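Local coordinates for cytoplasmic protein (Cryptococcus neoformans var. grubii serotype A, PDB 7LPO) that probably hydrolyses the beta-glucosidic bond of sterol glucosides, acting as a sterylglucosidase of glycoside hydrolase family 5, at residues A[99-104]-A[121-126]; A[106-111]-A[241-246]; A[396-399]-A[403-406]; A[668-673]-A[678-683]; A[687-692]-A[707-712]. One frame throughout, in Å; residues are numbered along the deposited sequence.

Contact 1. Residues A[99-104]-A[121-126]; sequences LRYVFT and MDYIIA
Y101 and I124 carry the contact between strand 98-104 and helix 118-133, a strand and the helix that runs back along it in the TIM-barrel fold of family 5. The short segment axes run nearly antiparallel (169°) and come within 11.3 Å, a gap spanned mainly by these two side chains. Y101 has its ring swung opposite the backbone N (chi1 -173°), which projects it from the strand onto the helix. There I124 meets it with two branches: I124 CG1 lies 3.4 Å from Y101 OH, while I124 CG2 lies obliquely against the ring, 3.9 Å from Y101 CE1. This is the tight part. The packing is thinner toward F103, where the beta carbon alone reaches the helix, F103 CB standing 4.1 Å from I124 CD1, and the ring turns off toward L247 of helix 232-254. The solvent side of the helix is the one bearing D122, which is salt-bridged to R250. Y123 adds the last piece from the flank: its CE2 comes to 3.9 Å from Y101 OH, while its own hydroxyl is hydrogen-bonded to the backbone oxygen of L77.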
# COMPACT_ATOMS: atom_id res chain seq x y z
N LEU A 99 -0.30 -12.22 3.99
CA LEU A 99 -1.27 -11.51 3.16
C LEU A 99 -1.57 -10.19 3.85
O LEU A 99 -1.86 -10.18 5.04
CB LEU A 99 -2.56 -12.31 2.98
CG LEU A 99 -2.45 -13.68 2.31
CD1 LEU A 99 -3.76 -14.42 2.49
CD2 LEU A 99 -2.10 -13.55 0.85
N ARG A 100 -1.45 -9.09 3.10
CA ARG A 100 -1.96 -7.80 3.53
C ARG A 100 -3.36 -7.69 2.95
O ARG A 100 -3.53 -7.66 1.72
CB ARG A 100 -1.06 -6.67 3.05
CG ARG A 100 -1.50 -5.29 3.52
CD ARG A 100 -0.37 -4.32 3.36
NE ARG A 100 -0.73 -2.94 3.69
CZ ARG A 100 -1.06 -2.01 2.80
NH1 ARG A 100 -1.11 -2.31 1.50
NH2 ARG A 100 -1.33 -0.78 3.20
N TYR A 101 -4.37 -7.71 3.82
CA TYR A 101 -5.75 -7.86 3.38
C TYR A 101 -6.39 -6.49 3.18
O TYR A 101 -6.51 -5.71 4.13
CB TYR A 101 -6.56 -8.68 4.38
CG TYR A 101 -7.93 -8.97 3.83
CD1 TYR A 101 -8.96 -8.05 3.97
CD2 TYR A 101 -8.19 -10.14 3.12
CE1 TYR A 101 -10.22 -8.29 3.43
CE2 TYR A 101 -9.45 -10.40 2.59
CZ TYR A 101 -10.46 -9.47 2.76
OH TYR A 101 -11.71 -9.71 2.22
N VAL A 102 -6.84 -6.23 1.96
CA VAL A 102 -7.32 -4.91 1.56
C VAL A 102 -8.84 -4.85 1.73
O VAL A 102 -9.57 -5.69 1.20
CB VAL A 102 -6.93 -4.62 0.10
CG1 VAL A 102 -7.52 -3.30 -0.36
CG2 VAL A 102 -5.42 -4.62 -0.07
N PHE A 103 -9.31 -3.83 2.46
CA PHE A 103 -10.72 -3.50 2.53
C PHE A 103 -10.85 -1.98 2.54
O PHE A 103 -9.92 -1.26 2.91
CB PHE A 103 -11.41 -4.12 3.77
CG PHE A 103 -10.97 -3.52 5.07
CD1 PHE A 103 -9.83 -3.99 5.70
CD2 PHE A 103 -11.68 -2.50 5.65
CE1 PHE A 103 -9.40 -3.45 6.89
CE2 PHE A 103 -11.27 -1.95 6.85
CZ PHE A 103 -10.13 -2.43 7.47
N THR A 104 -12.01 -1.49 2.13
CA THR A 104 -12.23 -0.05 2.09
C THR A 104 -13.34 0.36 3.04
O THR A 104 -14.26 -0.41 3.32
CB THR A 104 -12.56 0.43 0.67
OG1 THR A 104 -13.81 -0.13 0.25
CG2 THR A 104 -11.43 0.04 -0.29
N MET A 121 -18.81 -7.65 6.08
CA MET A 121 -18.01 -8.02 7.23
C MET A 121 -17.89 -9.57 7.37
O MET A 121 -16.82 -10.09 7.57
CB MET A 121 -18.63 -7.49 8.50
CG MET A 121 -18.67 -6.01 8.63
SD MET A 121 -18.69 -5.45 10.30
CE MET A 121 -18.57 -3.73 10.19
N ASP A 122 -19.04 -10.23 7.25
CA ASP A 122 -19.04 -11.70 7.37
C ASP A 122 -18.38 -12.35 6.17
O ASP A 122 -17.78 -13.43 6.31
CB ASP A 122 -20.49 -12.17 7.51
CG ASP A 122 -21.12 -11.76 8.84
OD1 ASP A 122 -20.39 -11.44 9.79
OD2 ASP A 122 -22.36 -11.77 8.95
N TYR A 123 -18.47 -11.73 5.00
CA TYR A 123 -17.73 -12.23 3.85
C TYR A 123 -16.23 -12.17 4.13
O TYR A 123 -15.50 -13.14 3.87
CB TYR A 123 -18.06 -11.43 2.59
CG TYR A 123 -17.00 -11.61 1.53
CD1 TYR A 123 -17.01 -12.73 0.70
CD2 TYR A 123 -15.97 -10.69 1.38
CE1 TYR A 123 -16.04 -12.91 -0.26
CE2 TYR A 123 -14.98 -10.87 0.41
CZ TYR A 123 -15.03 -11.98 -0.41
OH TYR A 123 -14.06 -12.17 -1.36
N ILE A 124 -15.74 -11.04 4.64
CA ILE A 124 -14.32 -10.92 4.97
C ILE A 124 -13.90 -12.01 5.95
O ILE A 124 -12.84 -12.61 5.81
CB ILE A 124 -14.00 -9.52 5.52
CG1 ILE A 124 -14.05 -8.46 4.42
CG2 ILE A 124 -12.63 -9.52 6.17
CD1 ILE A 124 -14.07 -7.04 4.95
N ILE A 125 -14.73 -12.26 6.96
CA ILE A 125 -14.42 -13.29 7.95
C ILE A 125 -14.30 -14.65 7.27
O ILE A 125 -13.40 -15.43 7.59
CB ILE A 125 -15.49 -13.29 9.06
CG1 ILE A 125 -15.19 -12.16 10.04
CG2 ILE A 125 -15.55 -14.65 9.74
CD1 ILE A 125 -16.36 -11.79 10.93
N ALA A 126 -15.21 -14.95 6.35
CA ALA A 126 -15.13 -16.21 5.61
C ALA A 126 -13.84 -16.29 4.80
O ALA A 126 -13.20 -17.35 4.76
CB ALA A 126 -16.34 -16.34 4.68

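Contact 2. Residues A[106-111]-A[241-246]; sequences ESLEHA and IDAVGE
L108 and E109 press on A243 of helix 232-254, and the small alanine lets the backbones come close, with the CA atoms of L108 and A243 6.5 Å apart. Helix 105-109 directly follows barrel strand 98-104, and the contact packs it on helix 232-254 within the TIM-barrel domain. L108 can be followed outward. Its CB faces the helix and lies 4.5 Å from A243 CB. CG, set opposite the carbonyl carbon of L108 (chi1 -64°), is the fork from which the two methyls part. CD1 runs on to the helix backbone and rests 3.6 Å from A243 O, passing the methyl A243 CB at 4.4 Å. The other tip, CD2, turns instead to M121 of helix 118-133. V244 points away from this side, toward Y412 and I416 of helix 400-419, and meets CD1 chiefly through its backbone N.

E109 comes alongside with an extended chain, so that OE1 ends 3.6 Å from A243 CB. That carboxylate takes its hydrogen bonds elsewhere: OE1 from W105 NE1 and OE2 from the backbone N of K114. The buried acid is thus supplied with two N-H donors near its own segment, which would favour its charged form. Across the contact the chemistry is van der Waals packing alone, so shape rather than directed bonding fits the two helices together.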
# COMPACT_ATOMS: atom_id res chain seq x y z
N GLU A 106 -15.53 2.39 2.21
CA GLU A 106 -16.76 2.39 1.41
C GLU A 106 -17.48 1.06 1.53
O GLU A 106 -18.71 1.03 1.63
CB GLU A 106 -16.45 2.68 -0.06
CG GLU A 106 -17.67 2.51 -0.97
CD GLU A 106 -17.37 2.75 -2.45
OE1 GLU A 106 -18.34 2.85 -3.22
OE2 GLU A 106 -16.19 2.86 -2.85
N SER A 107 -16.73 -0.05 1.48
CA SER A 107 -17.36 -1.36 1.50
C SER A 107 -18.02 -1.66 2.84
O SER A 107 -18.91 -2.52 2.91
CB SER A 107 -16.33 -2.45 1.16
OG SER A 107 -15.37 -2.61 2.21
N LEU A 108 -17.65 -0.93 3.89
CA LEU A 108 -18.22 -1.13 5.22
C LEU A 108 -19.37 -0.18 5.54
O LEU A 108 -20.22 -0.52 6.37
CB LEU A 108 -17.15 -0.95 6.30
CG LEU A 108 -15.98 -1.94 6.34
CD1 LEU A 108 -14.97 -1.49 7.41
CD2 LEU A 108 -16.45 -3.35 6.61
N GLU A 109 -19.43 1.01 4.92
CA GLU A 109 -20.38 2.03 5.35
C GLU A 109 -20.98 2.79 4.17
O GLU A 109 -21.38 3.95 4.30
CB GLU A 109 -19.72 3.02 6.33
CG GLU A 109 -20.67 3.77 7.27
CD GLU A 109 -19.93 4.52 8.38
OE1 GLU A 109 -18.69 4.65 8.33
OE2 GLU A 109 -20.58 5.00 9.32
N HIS A 110 -21.08 2.14 3.01
CA HIS A 110 -21.62 2.80 1.83
C HIS A 110 -23.08 3.20 2.01
O HIS A 110 -23.54 4.16 1.38
CB HIS A 110 -21.51 1.88 0.62
CG HIS A 110 -22.03 0.50 0.87
ND1 HIS A 110 -23.36 0.17 0.77
CD2 HIS A 110 -21.39 -0.64 1.22
CE1 HIS A 110 -23.52 -1.11 1.05
NE2 HIS A 110 -22.34 -1.63 1.33
N ALA A 111 -23.83 2.46 2.82
CA ALA A 111 -25.26 2.72 2.96
C ALA A 111 -25.56 4.07 3.61
O ALA A 111 -26.64 4.61 3.40
CB ALA A 111 -25.93 1.61 3.76
N ILE A 241 -12.94 5.52 12.09
CA ILE A 241 -12.47 4.67 13.18
C ILE A 241 -13.59 3.75 13.66
O ILE A 241 -13.35 2.59 13.99
CB ILE A 241 -11.91 5.55 14.31
CG1 ILE A 241 -10.66 6.29 13.79
CG2 ILE A 241 -11.58 4.72 15.54
CD1 ILE A 241 -10.09 7.33 14.74
N ASP A 242 -14.83 4.25 13.69
CA ASP A 242 -15.95 3.40 14.07
C ASP A 242 -16.16 2.28 13.06
O ASP A 242 -16.46 1.15 13.44
CB ASP A 242 -17.24 4.23 14.18
CG ASP A 242 -17.35 4.99 15.49
OD1 ASP A 242 -16.40 4.92 16.31
OD2 ASP A 242 -18.39 5.67 15.70
N ALA A 243 -16.03 2.58 11.77
CA ALA A 243 -16.29 1.56 10.76
C ALA A 243 -15.24 0.46 10.84
O ALA A 243 -15.59 -0.73 10.87
CB ALA A 243 -16.32 2.18 9.37
N VAL A 244 -13.96 0.83 10.87
CA VAL A 244 -12.92 -0.18 11.06
C VAL A 244 -13.13 -0.89 12.39
O VAL A 244 -13.01 -2.12 12.48
CB VAL A 244 -11.52 0.46 10.98
CG1 VAL A 244 -10.42 -0.60 11.21
CG2 VAL A 244 -11.33 1.15 9.64
N GLY A 245 -13.48 -0.14 13.43
CA GLY A 245 -13.70 -0.75 14.73
C GLY A 245 -14.82 -1.78 14.71
O GLY A 245 -14.76 -2.76 15.45
N GLU A 246 -15.83 -1.58 13.87
CA GLU A 246 -16.91 -2.55 13.78
C GLU A 246 -16.46 -3.83 13.09
O GLU A 246 -16.92 -4.93 13.44
CB GLU A 246 -18.10 -1.94 13.04
CG GLU A 246 -18.88 -0.93 13.84
CD GLU A 246 -19.72 -1.57 14.93
OE1 GLU A 246 -20.27 -2.67 14.70
OE2 GLU A 246 -19.84 -0.96 16.01

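Contact 3. Residues A[396-399]-A[403-406]; sequences HQVD and DFWA
D399 and D403 face each other across the first turn of helix 400-419, in an N-cap arrangement with bonds running both ways. D399 is the N-cap residue, right before the helix, and D403 answers from one position beyond the residue that a classic capping box would use.

Two hydrogen bonds join the segments. The backbone one is the opening bond of the helix, D403 N to D399 O at 2.8 Å. The other returns from side chain to backbone: D399 N donates to D403 OD2 at 2.8 Å and is almost straight (169°), although the donor meets the oxygen from well above the carboxylate plane. D403 can accept it because its CG lies beside its own backbone N, opposite the carbonyl carbon (chi1 -59°), which folds the carboxylate back to the start of the helix. The D399 carboxylate, for its part, receives weak bonds through OD1 from the backbone nitrogens of V401 and D402.

As to charge, the two carboxylates are kept apart, with D399 OD1 and D403 OD2 5.7 Å from each other, and the amino end of the helix would probably stabilise both as anions.

The apolar part is made by V398 and F404. V398 approaches the ring of F404 obliquely, its CB 4.3 Å from F404 CE2, and both residues also pack on helix 206-221, V398 on Y221 and F404 on F216, A217 and T220. The ring is further covered by the neighbouring residue: D403 CB sits 4.0 Å above the plane of F404, displaced toward the rim of that face.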
# COMPACT_ATOMS: atom_id res chain seq x y z
N HIS A 396 4.36 29.79 15.26
CA HIS A 396 4.62 28.36 15.32
C HIS A 396 4.38 27.69 13.97
O HIS A 396 3.34 27.90 13.34
CB HIS A 396 3.69 27.77 16.38
CG HIS A 396 4.07 26.39 16.83
ND1 HIS A 396 3.21 25.32 16.74
CD2 HIS A 396 5.20 25.92 17.39
CE1 HIS A 396 3.80 24.24 17.21
NE2 HIS A 396 5.02 24.58 17.62
N GLN A 397 5.33 26.87 13.53
CA GLN A 397 5.22 26.17 12.25
C GLN A 397 4.84 24.71 12.49
O GLN A 397 5.36 24.07 13.41
CB GLN A 397 6.52 26.28 11.45
CG GLN A 397 6.80 27.71 10.94
CD GLN A 397 6.87 27.81 9.41
OE1 GLN A 397 7.56 27.02 8.76
NE2 GLN A 397 6.16 28.78 8.84
N VAL A 398 3.93 24.18 11.65
CA VAL A 398 3.30 22.89 11.92
C VAL A 398 4.06 21.77 11.22
O VAL A 398 4.74 21.96 10.21
CB VAL A 398 1.82 22.87 11.49
CG1 VAL A 398 0.99 23.87 12.30
CG2 VAL A 398 1.70 23.12 9.99
N ASP A 399 3.91 20.57 11.77
CA ASP A 399 4.46 19.33 11.22
C ASP A 399 3.29 18.37 11.03
O ASP A 399 2.70 17.92 12.02
CB ASP A 399 5.51 18.74 12.16
CG ASP A 399 6.19 17.51 11.60
OD1 ASP A 399 5.52 16.73 10.88
OD2 ASP A 399 7.39 17.31 11.88
N ASP A 403 1.98 16.52 14.39
CA ASP A 403 0.90 17.28 15.01
C ASP A 403 -0.49 16.77 14.66
O ASP A 403 -1.42 16.99 15.44
CB ASP A 403 0.99 18.75 14.61
CG ASP A 403 2.31 19.38 15.00
OD1 ASP A 403 2.93 18.89 15.96
OD2 ASP A 403 2.72 20.36 14.33
N PHE A 404 -0.66 16.12 13.51
CA PHE A 404 -2.00 15.76 13.06
C PHE A 404 -2.12 14.28 12.74
O PHE A 404 -3.08 13.63 13.17
CB PHE A 404 -2.37 16.61 11.85
CG PHE A 404 -2.45 18.08 12.14
CD1 PHE A 404 -3.38 18.57 13.03
CD2 PHE A 404 -1.59 18.98 11.54
CE1 PHE A 404 -3.47 19.92 13.32
CE2 PHE A 404 -1.66 20.34 11.83
CZ PHE A 404 -2.61 20.80 12.71
N TRP A 405 -1.17 13.72 12.00
CA TRP A 405 -1.24 12.29 11.71
C TRP A 405 -1.11 11.47 12.99
O TRP A 405 -1.89 10.54 13.23
CB TRP A 405 -0.16 11.87 10.71
CG TRP A 405 -0.25 10.41 10.46
CD1 TRP A 405 -1.09 9.76 9.60
CD2 TRP A 405 0.49 9.39 11.13
NE1 TRP A 405 -0.91 8.41 9.67
CE2 TRP A 405 0.05 8.15 10.61
CE3 TRP A 405 1.47 9.39 12.11
CZ2 TRP A 405 0.58 6.94 11.04
CZ3 TRP A 405 2.00 8.19 12.53
CH2 TRP A 405 1.55 6.98 11.99
N ALA A 406 -0.14 11.81 13.84
CA ALA A 406 0.10 11.01 15.03
C ALA A 406 -1.11 11.03 15.96
O ALA A 406 -1.45 10.02 16.57
CB ALA A 406 1.35 11.51 15.76

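Contact 4. Residues A[668-673]-A[678-683]; sequences PYPVAT and ERIDFD
P668 lies over the ring of F682, the two side chains crossing at about a right angle. P668 CD stands 3.6 Å from the centroid of the F682 ring and only 15° off its normal, a CH-pi contact over the middle of one face. The next carbon of the pyrrolidine, CG, lies over the same face, displaced toward the rim, 3.4 Å from F682 CD1. F682 offers this face because its CG is turned opposite the backbone N (chi1 173°), carrying the ring from strand 676-682 across to the proline; H715 meets the same ring edge-to-face.

Two residues further along, P670 and I680 meet differently. The delta methyl of I680 is aimed end-on at the CG-CD side of the pyrrolidine, with I680 CD1 3.7 Å from P670 CD. Y691, from strand 689-696, touches both residues.

The alternate residues of the second strand point to its other side. There R679 grips D681 side-on in a salt bridge, R679 NE to D681 OD2 at 2.6 Å and R679 NH2 to D681 OD1 at 3.0 Å; D681 OD2 lies in the guanidinium plane, whereas D681 OD1 is tilted from it.

Strands 669-673 and 676-682 belong to different sheets of the C-terminal beta-sandwich, and both carry classic bulges, V671 and A672 opposite E708, and E678 and R679 opposite A692. The chemistry is cleanly divided: prolines, isoleucine and phenylalanine meet in the buried layer, whereas the charged pair stays on the partly exposed outer side, so the sheets are joined here by dispersion and CH-pi packing.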
# COMPACT_ATOMS: atom_id res chain seq x y z
N PRO A 668 13.94 -18.19 -3.10
CA PRO A 668 14.31 -18.83 -1.83
C PRO A 668 14.50 -17.80 -0.73
O PRO A 668 15.02 -16.70 -0.96
CB PRO A 668 15.63 -19.54 -2.15
CG PRO A 668 16.23 -18.67 -3.25
CD PRO A 668 15.05 -18.23 -4.08
N TYR A 669 14.10 -18.16 0.48
CA TYR A 669 14.30 -17.30 1.64
C TYR A 669 14.07 -18.11 2.91
O TYR A 669 13.38 -19.14 2.87
CB TYR A 669 13.36 -16.08 1.60
CG TYR A 669 11.94 -16.35 1.96
CD1 TYR A 669 11.07 -16.92 1.04
CD2 TYR A 669 11.45 -16.02 3.22
CE1 TYR A 669 9.74 -17.17 1.38
CE2 TYR A 669 10.14 -16.25 3.56
CZ TYR A 669 9.29 -16.82 2.64
OH TYR A 669 7.98 -17.06 2.98
N PRO A 670 14.63 -17.65 4.04
CA PRO A 670 14.46 -18.35 5.32
C PRO A 670 13.17 -17.97 6.02
O PRO A 670 13.00 -16.83 6.47
CB PRO A 670 15.70 -17.92 6.11
CG PRO A 670 15.98 -16.52 5.60
CD PRO A 670 15.55 -16.50 4.14
N VAL A 671 12.27 -18.94 6.16
CA VAL A 671 10.99 -18.68 6.82
C VAL A 671 11.19 -18.51 8.33
O VAL A 671 10.52 -17.68 8.96
CB VAL A 671 10.01 -19.83 6.52
CG1 VAL A 671 8.77 -19.69 7.36
CG2 VAL A 671 9.66 -19.86 5.04
N ALA A 672 12.10 -19.28 8.92
CA ALA A 672 12.31 -19.23 10.36
C ALA A 672 13.75 -19.63 10.65
O ALA A 672 14.26 -20.58 10.06
CB ALA A 672 11.35 -20.15 11.11
N THR A 673 14.39 -18.89 11.55
CA THR A 673 15.82 -18.99 11.73
C THR A 673 16.19 -19.05 13.20
O THR A 673 15.72 -18.23 14.00
CB THR A 673 16.55 -17.81 11.08
OG1 THR A 673 16.41 -17.87 9.67
CG2 THR A 673 18.02 -17.84 11.45
N GLU A 678 21.46 -12.48 8.74
CA GLU A 678 22.51 -11.51 8.47
C GLU A 678 22.57 -11.07 7.01
O GLU A 678 22.68 -9.88 6.74
CB GLU A 678 23.88 -12.07 8.89
CG GLU A 678 25.01 -11.08 8.72
CD GLU A 678 25.87 -10.94 9.96
OE1 GLU A 678 27.07 -11.29 9.88
OE2 GLU A 678 25.36 -10.48 11.00
N ARG A 679 22.50 -12.01 6.07
CA ARG A 679 22.62 -11.65 4.66
C ARG A 679 21.94 -12.70 3.78
O ARG A 679 22.09 -13.90 4.01
CB ARG A 679 24.09 -11.51 4.24
CG ARG A 679 24.23 -10.61 3.04
CD ARG A 679 25.58 -10.58 2.35
NE ARG A 679 25.34 -10.09 0.99
CZ ARG A 679 25.25 -8.81 0.64
NH1 ARG A 679 25.42 -7.85 1.54
NH2 ARG A 679 24.98 -8.48 -0.63
N ILE A 680 21.23 -12.23 2.76
CA ILE A 680 20.63 -13.10 1.76
C ILE A 680 21.05 -12.63 0.38
O ILE A 680 20.99 -11.43 0.08
CB ILE A 680 19.09 -13.11 1.83
CG1 ILE A 680 18.61 -13.72 3.13
CG2 ILE A 680 18.53 -13.87 0.64
CD1 ILE A 680 17.20 -13.31 3.48
N ASP A 681 21.45 -13.58 -0.47
CA ASP A 681 21.82 -13.29 -1.85
C ASP A 681 21.23 -14.37 -2.74
O ASP A 681 21.38 -15.56 -2.47
CB ASP A 681 23.34 -13.25 -2.03
CG ASP A 681 23.98 -12.02 -1.40
OD1 ASP A 681 23.65 -10.88 -1.81
OD2 ASP A 681 24.82 -12.18 -0.50
N PHE A 682 20.56 -13.96 -3.81
CA PHE A 682 19.97 -14.90 -4.75
C PHE A 682 20.22 -14.38 -6.16
O PHE A 682 19.97 -13.20 -6.43
CB PHE A 682 18.48 -15.07 -4.50
CG PHE A 682 17.78 -15.89 -5.55
CD1 PHE A 682 18.08 -17.24 -5.70
CD2 PHE A 682 16.84 -15.32 -6.38
CE1 PHE A 682 17.44 -18.00 -6.64
CE2 PHE A 682 16.20 -16.08 -7.34
CZ PHE A 682 16.50 -17.42 -7.47
N ASP A 683 20.68 -15.26 -7.03
CA ASP A 683 20.96 -14.94 -8.42
C ASP A 683 20.11 -15.85 -9.31
O ASP A 683 20.27 -17.07 -9.29
CB ASP A 683 22.45 -15.12 -8.71
CG ASP A 683 22.80 -14.81 -10.15
OD1 ASP A 683 22.61 -13.65 -10.57
OD2 ASP A 683 23.27 -15.73 -10.84

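Contact 5. Residues A[687-692]-A[707-712]; sequences TKFKYA and TEIYLP
T707 begins the second segment by setting its methyl at the edge of the Y691 ring, near the ring plane, with T707 CG2 4.4 Å from Y691 CE2. Its hydroxyl is engaged elsewhere, with Y754 OH and the backbone N of V674, so the methyl is the branch it presents to strand 689-696. E708, next along, points to the other side of its strand and makes a salt bridge with R34.

I709 follows and is the centre of the contact, since its two branches are shared between two rings. CG2 goes to F689, approaching obliquely to bring I709 CG2 and F689 CE2 to 4.1 Å. CG1, opposite the carbonyl carbon of I709 (chi1 -75°), leads the longer branch to Y691, where I709 CD1 lies 3.9 Å from Y691 CD2. Both aromatic side chains have CG opposite their backbone N, and they project side by side from alternate residues of the strand. P670 also packs on I709, and the hydroxyl of Y691 is hydrogen-bonded to T673 OG1, which fixes the far end of that ring.

Y710 turns away again and sends its hydroxyl to A93 O. L711 leans its side chain toward F689, and P712 ends the segment at the N-cap position of helix 713-716.

The short strand axes pass 10.9 Å apart at an angle of 154°, and the CA atoms of Y691 and I709 are 9.5 Å apart. Such spacing, with interleaved apolar side chains, is that of two facing sheets in a beta-sandwich, here the family 5 C-terminal domain.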
# COMPACT_ATOMS: atom_id res chain seq x y z
N THR A 687 21.05 -19.61 -10.23
CA THR A 687 20.23 -20.21 -9.17
C THR A 687 20.95 -20.19 -7.83
O THR A 687 20.38 -20.67 -6.84
CB THR A 687 19.80 -21.65 -9.46
OG1 THR A 687 20.89 -22.55 -9.22
CG2 THR A 687 19.33 -21.79 -10.90
N LYS A 688 22.14 -19.61 -7.75
CA LYS A 688 22.92 -19.65 -6.52
C LYS A 688 22.24 -18.84 -5.42
O LYS A 688 21.83 -17.70 -5.63
CB LYS A 688 24.32 -19.11 -6.77
CG LYS A 688 25.20 -20.10 -7.54
CD LYS A 688 26.46 -19.46 -8.06
CE LYS A 688 27.58 -20.47 -8.16
NZ LYS A 688 28.85 -19.82 -8.62
N PHE A 689 22.12 -19.46 -4.25
CA PHE A 689 21.50 -18.89 -3.07
C PHE A 689 22.48 -19.01 -1.93
O PHE A 689 23.05 -20.08 -1.72
CB PHE A 689 20.20 -19.61 -2.74
CG PHE A 689 19.59 -19.22 -1.44
CD1 PHE A 689 19.05 -17.96 -1.26
CD2 PHE A 689 19.50 -20.12 -0.41
CE1 PHE A 689 18.46 -17.61 -0.07
CE2 PHE A 689 18.91 -19.78 0.79
CZ PHE A 689 18.39 -18.52 0.95
N LYS A 690 22.68 -17.92 -1.19
CA LYS A 690 23.58 -17.92 -0.04
C LYS A 690 22.91 -17.18 1.11
O LYS A 690 22.47 -16.04 0.95
CB LYS A 690 24.91 -17.26 -0.39
CG LYS A 690 25.86 -17.13 0.80
CD LYS A 690 27.29 -16.94 0.34
CE LYS A 690 28.26 -17.06 1.52
NZ LYS A 690 29.30 -15.99 1.52
N TYR A 691 22.82 -17.85 2.26
CA TYR A 691 22.20 -17.30 3.45
C TYR A 691 23.20 -17.36 4.59
O TYR A 691 23.74 -18.43 4.90
CB TYR A 691 20.94 -18.09 3.80
CG TYR A 691 20.24 -17.62 5.04
CD1 TYR A 691 20.13 -16.26 5.33
CD2 TYR A 691 19.67 -18.52 5.92
CE1 TYR A 691 19.49 -15.83 6.46
CE2 TYR A 691 19.01 -18.09 7.06
CZ TYR A 691 18.92 -16.74 7.32
OH TYR A 691 18.26 -16.32 8.44
N ALA A 692 23.45 -16.21 5.22
CA ALA A 692 24.32 -16.09 6.39
C ALA A 692 23.49 -15.69 7.60
O ALA A 692 22.68 -14.76 7.52
CB ALA A 692 25.42 -15.06 6.15
N THR A 707 16.30 -24.16 11.69
CA THR A 707 16.07 -23.19 10.63
C THR A 707 15.35 -23.85 9.46
O THR A 707 15.68 -24.98 9.07
CB THR A 707 17.40 -22.60 10.19
OG1 THR A 707 18.00 -21.91 11.30
CG2 THR A 707 17.22 -21.64 9.03
N GLU A 708 14.36 -23.15 8.92
CA GLU A 708 13.56 -23.61 7.80
C GLU A 708 13.69 -22.61 6.67
O GLU A 708 13.51 -21.40 6.87
CB GLU A 708 12.09 -23.78 8.16
CG GLU A 708 11.82 -24.82 9.22
CD GLU A 708 10.33 -24.96 9.54
OE1 GLU A 708 9.58 -25.46 8.67
OE2 GLU A 708 9.92 -24.58 10.66
N ILE A 709 13.98 -23.11 5.48
CA ILE A 709 14.20 -22.30 4.29
C ILE A 709 13.27 -22.81 3.20
O ILE A 709 13.14 -24.03 3.00
CB ILE A 709 15.68 -22.36 3.83
CG1 ILE A 709 16.54 -21.50 4.76
CG2 ILE A 709 15.80 -21.92 2.39
CD1 ILE A 709 18.03 -21.89 4.75
N TYR A 710 12.63 -21.89 2.49
CA TYR A 710 11.81 -22.22 1.33
C TYR A 710 12.70 -22.27 0.09
O TYR A 710 13.43 -21.32 -0.19
CB TYR A 710 10.70 -21.18 1.15
CG TYR A 710 9.97 -21.25 -0.17
CD1 TYR A 710 9.05 -22.26 -0.43
CD2 TYR A 710 10.19 -20.30 -1.16
CE1 TYR A 710 8.37 -22.32 -1.64
CE2 TYR A 710 9.53 -20.36 -2.36
CZ TYR A 710 8.62 -21.37 -2.60
OH TYR A 710 7.95 -21.42 -3.80
N LEU A 711 12.63 -23.38 -0.64
CA LEU A 711 13.36 -23.51 -1.91
C LEU A 711 12.38 -23.76 -3.04
O LEU A 711 11.80 -24.86 -3.14
CB LEU A 711 14.38 -24.65 -1.83
CG LEU A 711 15.50 -24.51 -0.79
CD1 LEU A 711 16.29 -25.81 -0.74
CD2 LEU A 711 16.41 -23.34 -1.09
N PRO A 712 12.15 -22.79 -3.93
CA PRO A 712 11.05 -22.93 -4.89
C PRO A 712 11.35 -23.91 -6.02
O PRO A 712 12.43 -23.89 -6.62
CB PRO A 712 10.87 -21.50 -5.43
CG PRO A 712 12.22 -20.86 -5.26
CD PRO A 712 12.84 -21.50 -4.03

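In the fold
The five contacts fall into two regions. Contacts 1 and 2 adjoin in the barrel, their centres 12 Å apart: M121 CE meets E246 CB at 3.4 Å, and F103 CE2 meets L108 CD1 at 3.8 Å. Contact 3 lies about 27 Å from contact 2 between centres, yet helix 400-419, which it begins, packs on V244 of contact 2. Contacts 4 and 5 share the C-terminal sandwich core, 5 Å between centres, joined by a probable hydrogen bond from E708 N to A672 O (2.8 Å); contact 4 lies about 30 Å from contact 1 between centres. R100 of contact 1 is salt-bridged to E521 and hydrogen-bonded to N270, consistent with a place near the barrel's active site.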